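Local coordinates for protein Myo-inositol phosphohydrolase (PDB 4WU3) that probably releases phosphate from inositol hexakisphosphate (phytate), acting as a protein-tyrosine-phosphatase-like myo-inositol phosphatase, at residues Met246-Asp257 with Ile271-Leu282. The protein carries 2 engineered substitutions. Numbering follows the deposited sequence.
Sequences MGRTTIFMVMHD and IQRQKLIGIVDL. With PO4 (phosphate ion), chain G.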
loop_
_atom_site.group_PDB
_atom_site.type_symbol
_atom_site.label_atom_id
_atom_site.label_comp_id
_atom_site.label_asym_id
_atom_site.label_seq_id
_atom_site.Cartn_x
_atom_site.Cartn_y
_atom_site.Cartn_z
ATOM N N MET A 246 -13.957 12.968 3.292
ATOM C CA MET A 246 -14.148 11.785 2.463
ATOM C C MET A 246 -13.594 10.522 3.123
ATOM O O MET A 246 -14.317 9.854 3.851
ATOM C CB MET A 246 -13.538 12.013 1.076
ATOM C CG MET A 246 -14.278 13.096 0.307
ATOM S SD MET A 246 -13.658 13.430 -1.355
ATOM C CE MET A 246 -14.172 11.924 -2.180
ATOM N N GLY A 247 -12.324 10.198 2.885
ATOM C CA GLY A 247 -11.736 8.946 3.378
ATOM C C GLY A 247 -11.658 8.753 4.894
ATOM O O GLY A 247 -12.337 7.896 5.474
ATOM N N ARG A 248 -10.803 9.534 5.541
ATOM C CA ARG A 248 -10.586 9.363 6.969
ATOM C C ARG A 248 -11.877 9.624 7.711
ATOM O O ARG A 248 -12.180 8.940 8.693
ATOM C CB ARG A 248 -9.480 10.290 7.480
ATOM C CG ARG A 248 -8.101 9.943 6.964
ATOM C CD ARG A 248 -7.114 11.095 7.162
ATOM N NE ARG A 248 -7.364 12.237 6.274
ATOM C CZ ARG A 248 -6.650 13.360 6.295
ATOM N NH1 ARG A 248 -6.935 14.346 5.457
ATOM N NH2 ARG A 248 -5.649 13.503 7.166
ATOM N N THR A 249 -12.647 10.604 7.237
ATOM C CA THR A 249 -13.916 10.954 7.886
ATOM C C THR A 249 -14.912 9.795 7.796
ATOM O O THR A 249 -15.572 9.454 8.773
ATOM C CB THR A 249 -14.519 12.252 7.308
ATOM O OG1 THR A 249 -13.734 13.375 7.730
ATOM C CG2 THR A 249 -15.934 12.465 7.792
ATOM N N THR A 250 -14.997 9.161 6.637
ATOM C CA THR A 250 -15.957 8.078 6.450
ATOM C C THR A 250 -15.556 6.819 7.207
ATOM O O THR A 250 -16.411 6.106 7.721
ATOM C CB THR A 250 -16.157 7.763 4.963
ATOM O OG1 THR A 250 -16.678 8.930 4.323
ATOM C CG2 THR A 250 -17.134 6.608 4.771
ATOM N N ILE A 251 -14.259 6.550 7.285
ATOM C CA ILE A 251 -13.788 5.471 8.119
ATOM C C ILE A 251 -14.322 5.648 9.528
ATOM O O ILE A 251 -14.800 4.686 10.132
ATOM C CB ILE A 251 -12.248 5.419 8.207
ATOM C CG1 ILE A 251 -11.652 4.880 6.908
ATOM C CG2 ILE A 251 -11.827 4.547 9.374
ATOM C CD1 ILE A 251 -10.161 5.113 6.796
ATOM N N PHE A 252 -14.237 6.861 10.064
ATOM C CA PHE A 252 -14.634 7.062 11.450
ATOM C C PHE A 252 -16.134 7.182 11.675
ATOM O O PHE A 252 -16.617 6.879 12.769
ATOM C CB PHE A 252 -13.892 8.226 12.088
ATOM C CG PHE A 252 -12.555 7.841 12.592
ATOM C CD1 PHE A 252 -11.528 7.604 11.712
ATOM C CD2 PHE A 252 -12.331 7.673 13.947
ATOM C CE1 PHE A 252 -10.284 7.212 12.172
ATOM C CE2 PHE A 252 -11.101 7.274 14.417
ATOM C CZ PHE A 252 -10.082 7.044 13.528
ATOM N N MET A 253 -16.864 7.602 10.650
ATOM C CA MET A 253 -18.326 7.582 10.687
ATOM C C MET A 253 -18.823 6.142 10.701
ATOM O O MET A 253 -19.790 5.812 11.402
ATOM C CB MET A 253 -18.906 8.323 9.482
ATOM C CG MET A 253 -18.932 9.831 9.659
ATOM S SD MET A 253 -20.051 10.349 10.977
ATOM C CE MET A 253 -21.612 10.333 10.099
ATOM N N VAL A 254 -18.146 5.294 9.923
ATOM C CA VAL A 254 -18.399 3.851 9.911
ATOM C C VAL A 254 -18.038 3.203 11.249
ATOM O O VAL A 254 -18.805 2.395 11.764
ATOM C CB VAL A 254 -17.629 3.158 8.771
ATOM C CG1 VAL A 254 -17.578 1.651 8.973
ATOM C CG2 VAL A 254 -18.280 3.485 7.439
ATOM N N MET A 255 -16.889 3.553 11.819
ATOM C CA MET A 255 -16.538 3.074 13.165
ATOM C C MET A 255 -17.587 3.465 14.217
ATOM O O MET A 255 -17.988 2.654 15.050
ATOM C CB MET A 255 -15.171 3.612 13.594
ATOM C CG MET A 255 -14.000 3.013 12.834
ATOM S SD MET A 255 -12.468 3.928 13.116
ATOM C CE MET A 255 -12.199 3.624 14.868
ATOM N N HIS A 256 -18.020 4.717 14.180
ATOM C CA HIS A 256 -19.035 5.213 15.107
ATOM C C HIS A 256 -20.321 4.390 14.992
ATOM O O HIS A 256 -20.853 3.905 15.992
ATOM C CB HIS A 256 -19.313 6.695 14.811
ATOM C CG HIS A 256 -20.093 7.404 15.878
ATOM N ND1 HIS A 256 -19.492 8.121 16.892
ATOM C CD2 HIS A 256 -21.425 7.518 16.077
ATOM C CE1 HIS A 256 -20.423 8.636 17.677
ATOM N NE2 HIS A 256 -21.604 8.292 17.198
ATOM N N ASP A 257 -20.805 4.233 13.761
ATOM C CA ASP A 257 -22.026 3.480 13.484
ATOM C C ASP A 257 -21.873 2.066 14.056
ATOM O O ASP A 257 -22.773 1.543 14.708
ATOM C CB ASP A 257 -22.259 3.442 11.974
ATOM C CG ASP A 257 -23.678 3.051 11.591
ATOM O OD1 ASP A 257 -24.383 2.413 12.400
ATOM O OD2 ASP A 257 -24.088 3.363 10.454
ATOM N N ILE A 271 -21.778 0.075 5.846
ATOM C CA ILE A 271 -20.964 0.615 4.752
ATOM C C ILE A 271 -21.840 1.350 3.733
ATOM O O ILE A 271 -21.539 2.479 3.343
ATOM C CB ILE A 271 -20.178 -0.509 4.032
ATOM C CG1 ILE A 271 -19.099 -1.075 4.954
ATOM C CG2 ILE A 271 -19.549 0.008 2.738
ATOM C CD1 ILE A 271 -18.023 -0.073 5.299
ATOM N N GLN A 272 -22.925 0.705 3.310
ATOM C CA GLN A 272 -23.842 1.307 2.352
ATOM C C GLN A 272 -24.502 2.559 2.911
ATOM O O GLN A 272 -24.552 3.578 2.224
ATOM C CB GLN A 272 -24.924 0.323 1.928
ATOM C CG GLN A 272 -24.477 -0.653 0.862
ATOM C CD GLN A 272 -23.839 0.056 -0.307
ATOM O OE1 GLN A 272 -24.478 0.852 -0.985
ATOM N NE2 GLN A 272 -22.558 -0.220 -0.538
ATOM N N ARG A 273 -25.016 2.510 4.140
ATOM C CA ARG A 273 -25.748 3.683 4.613
ATOM C C ARG A 273 -24.833 4.892 4.834
ATOM O O ARG A 273 -25.241 6.027 4.590
ATOM C CB ARG A 273 -26.642 3.378 5.813
ATOM C CG ARG A 273 -25.956 3.070 7.124
ATOM C CD ARG A 273 -26.939 2.306 7.993
ATOM N NE ARG A 273 -26.563 2.298 9.394
ATOM C CZ ARG A 273 -27.386 1.961 10.382
ATOM N NH1 ARG A 273 -28.635 1.593 10.118
ATOM N NH2 ARG A 273 -26.959 1.991 11.635
ATOM N N GLN A 274 -23.584 4.656 5.232
ATOM C CA GLN A 274 -22.643 5.766 5.372
ATOM C C GLN A 274 -22.264 6.365 4.020
ATOM O O GLN A 274 -21.857 7.521 3.952
ATOM C CB GLN A 274 -21.406 5.352 6.162
ATOM C CG GLN A 274 -21.694 5.049 7.634
ATOM C CD GLN A 274 -22.192 6.254 8.432
ATOM O OE1 GLN A 274 -21.760 7.393 8.211
ATOM N NE2 GLN A 274 -23.085 6.000 9.389
ATOM N N LYS A 275 -22.423 5.599 2.940
ATOM C CA LYS A 275 -22.287 6.168 1.595
ATOM C C LYS A 275 -23.533 6.972 1.250
ATOM O O LYS A 275 -23.440 8.079 0.730
ATOM C CB LYS A 275 -22.072 5.089 0.532
ATOM C CG LYS A 275 -22.370 5.566 -0.886
ATOM C CD LYS A 275 -21.296 6.517 -1.381
ATOM C CE LYS A 275 -21.780 7.419 -2.514
ATOM N NZ LYS A 275 -22.584 8.589 -2.027
ATOM N N LEU A 276 -24.702 6.424 1.557
ATOM C CA LEU A 276 -25.954 7.079 1.186
ATOM C C LEU A 276 -26.150 8.465 1.823
ATOM O O LEU A 276 -26.745 9.343 1.202
ATOM C CB LEU A 276 -27.139 6.170 1.501
ATOM C CG LEU A 276 -27.199 4.940 0.593
ATOM C CD1 LEU A 276 -28.116 3.871 1.154
ATOM C CD2 LEU A 276 -27.645 5.334 -0.805
ATOM N N ILE A 277 -25.657 8.666 3.046
ATOM C CA ILE A 277 -25.758 9.975 3.696
ATOM C C ILE A 277 -24.481 10.800 3.507
ATOM O O ILE A 277 -24.407 11.965 3.906
ATOM C CB ILE A 277 -26.036 9.846 5.204
ATOM C CG1 ILE A 277 -24.831 9.232 5.913
ATOM C CG2 ILE A 277 -27.289 9.018 5.434
ATOM C CD1 ILE A 277 -24.909 9.266 7.418
ATOM N N GLY A 278 -23.480 10.189 2.893
ATOM C CA GLY A 278 -22.201 10.837 2.714
ATOM C C GLY A 278 -21.729 10.865 1.275
ATOM O O GLY A 278 -22.482 11.198 0.364
ATOM N N ILE A 279 -20.470 10.507 1.074
ATOM C CA ILE A 279 -19.809 10.710 -0.205
ATOM C C ILE A 279 -18.954 9.493 -0.595
ATOM O O ILE A 279 -18.646 9.299 -1.772
ATOM C CB ILE A 279 -18.959 12.007 -0.139
ATOM C CG1 ILE A 279 -18.225 12.272 -1.446
ATOM C CG2 ILE A 279 -17.978 11.955 1.019
ATOM C CD1 ILE A 279 -19.154 12.659 -2.576
ATOM N N VAL A 280 -18.590 8.662 0.385
ATOM C CA VAL A 280 -17.714 7.521 0.122
ATOM C C VAL A 280 -18.286 6.169 0.547
ATOM O O VAL A 280 -18.851 6.011 1.648
ATOM C CB VAL A 280 -16.332 7.700 0.793
ATOM C CG1 VAL A 280 -15.464 6.474 0.565
ATOM C CG2 VAL A 280 -15.647 8.930 0.244
ATOM N N ASP A 281 -18.122 5.209 -0.363
ATOM C CA ASP A 281 -18.377 3.789 -0.121
ATOM C C ASP A 281 -17.031 3.063 0.065
ATOM O O ASP A 281 -16.301 2.807 -0.891
ATOM C CB ASP A 281 -19.148 3.196 -1.303
ATOM C CG ASP A 281 -19.522 1.738 -1.100
ATOM O OD1 ASP A 281 -19.020 1.089 -0.148
ATOM O OD2 ASP A 281 -20.325 1.242 -1.916
ATOM N N LEU A 282 -16.709 2.742 1.309
ATOM C CA LEU A 282 -15.425 2.132 1.630
ATOM C C LEU A 282 -15.207 0.772 0.971
ATOM O O LEU A 282 -14.075 0.321 0.885
ATOM C CB LEU A 282 -15.274 1.999 3.148
ATOM C CG LEU A 282 -15.219 3.332 3.873
ATOM C CD1 LEU A 282 -15.107 3.103 5.363
ATOM C CD2 LEU A 282 -14.046 4.132 3.356
HETATM P P PO4 G . -9.993 12.918 3.597
HETATM O O1 PO4 G . -10.075 12.616 2.120
HETATM O O2 PO4 G . -11.418 13.063 4.083
HETATM O O3 PO4 G . -9.211 14.181 3.849
HETATM O O4 PO4 G . -9.326 11.800 4.377
HETATM O O HOH W 1 -19.387 8.780 3.326
#
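Asp257 on helix 247-257 is held from across the contact by Arg273 and Gln274. The arginine meets the carboxylate side-on and nearly coplanar, NH2 reaching OD1 (2.7 Å) and NE reaching OD2 (2.9 Å), each through the syn lone pair. Gln274 NE2 comes to OD2 from the anti side, somewhat out of the carboxylate plane, at 3.0 Å. With its CG anti to the backbone N (chi1 -163°), Asp257 turns the carboxylate toward both donors. Asn261 also bonds OD1, while the carbonyls of Thr82 and Lys84 hold Arg273 NH1. Were this aspartate an alanine, the buried Arg273 guanidinium would probably lose its countercharge, and the Gln274 amide would be freer to turn.

Apolar packing continues toward the start of the helix, whose axis makes an angle of 127° with that of helix 271-276. Val254 splits its methyls, CG1 on Ile271 CD1 and CG2 between Gln274 CG and Leu282 CD1, the latter at 3.8 Å. Leu282 CD1 also rests against the backbone of Ile251, and the Thr250 methyl lies against Leu282 CG. Next to the phosphate site, Met246 CG touches Ile279 CG2 at 3.9 Å and its CB meets Val280 CG2.

Polar links here run through Thr250. Its OG1 donates to Met246 O (2.6 Å) and accepts from a water at 2.9 Å, which in turn accepts from Ile279 N.

Met246, Gly247 and Arg248 belong to the phosphate-binding P-loop of the PTP fold, with Ser242 and Ala244 as further ligands of the bound phosphate. Arg248 NE donates to phosphate O4 at 2.8 Å, while Arg248 NH2 pairs with Glu124. The contact therefore ties the P-loop helix to the following helix and turn by a buried charge pair at one end and hydrophobic contacts beside the anion site at the other.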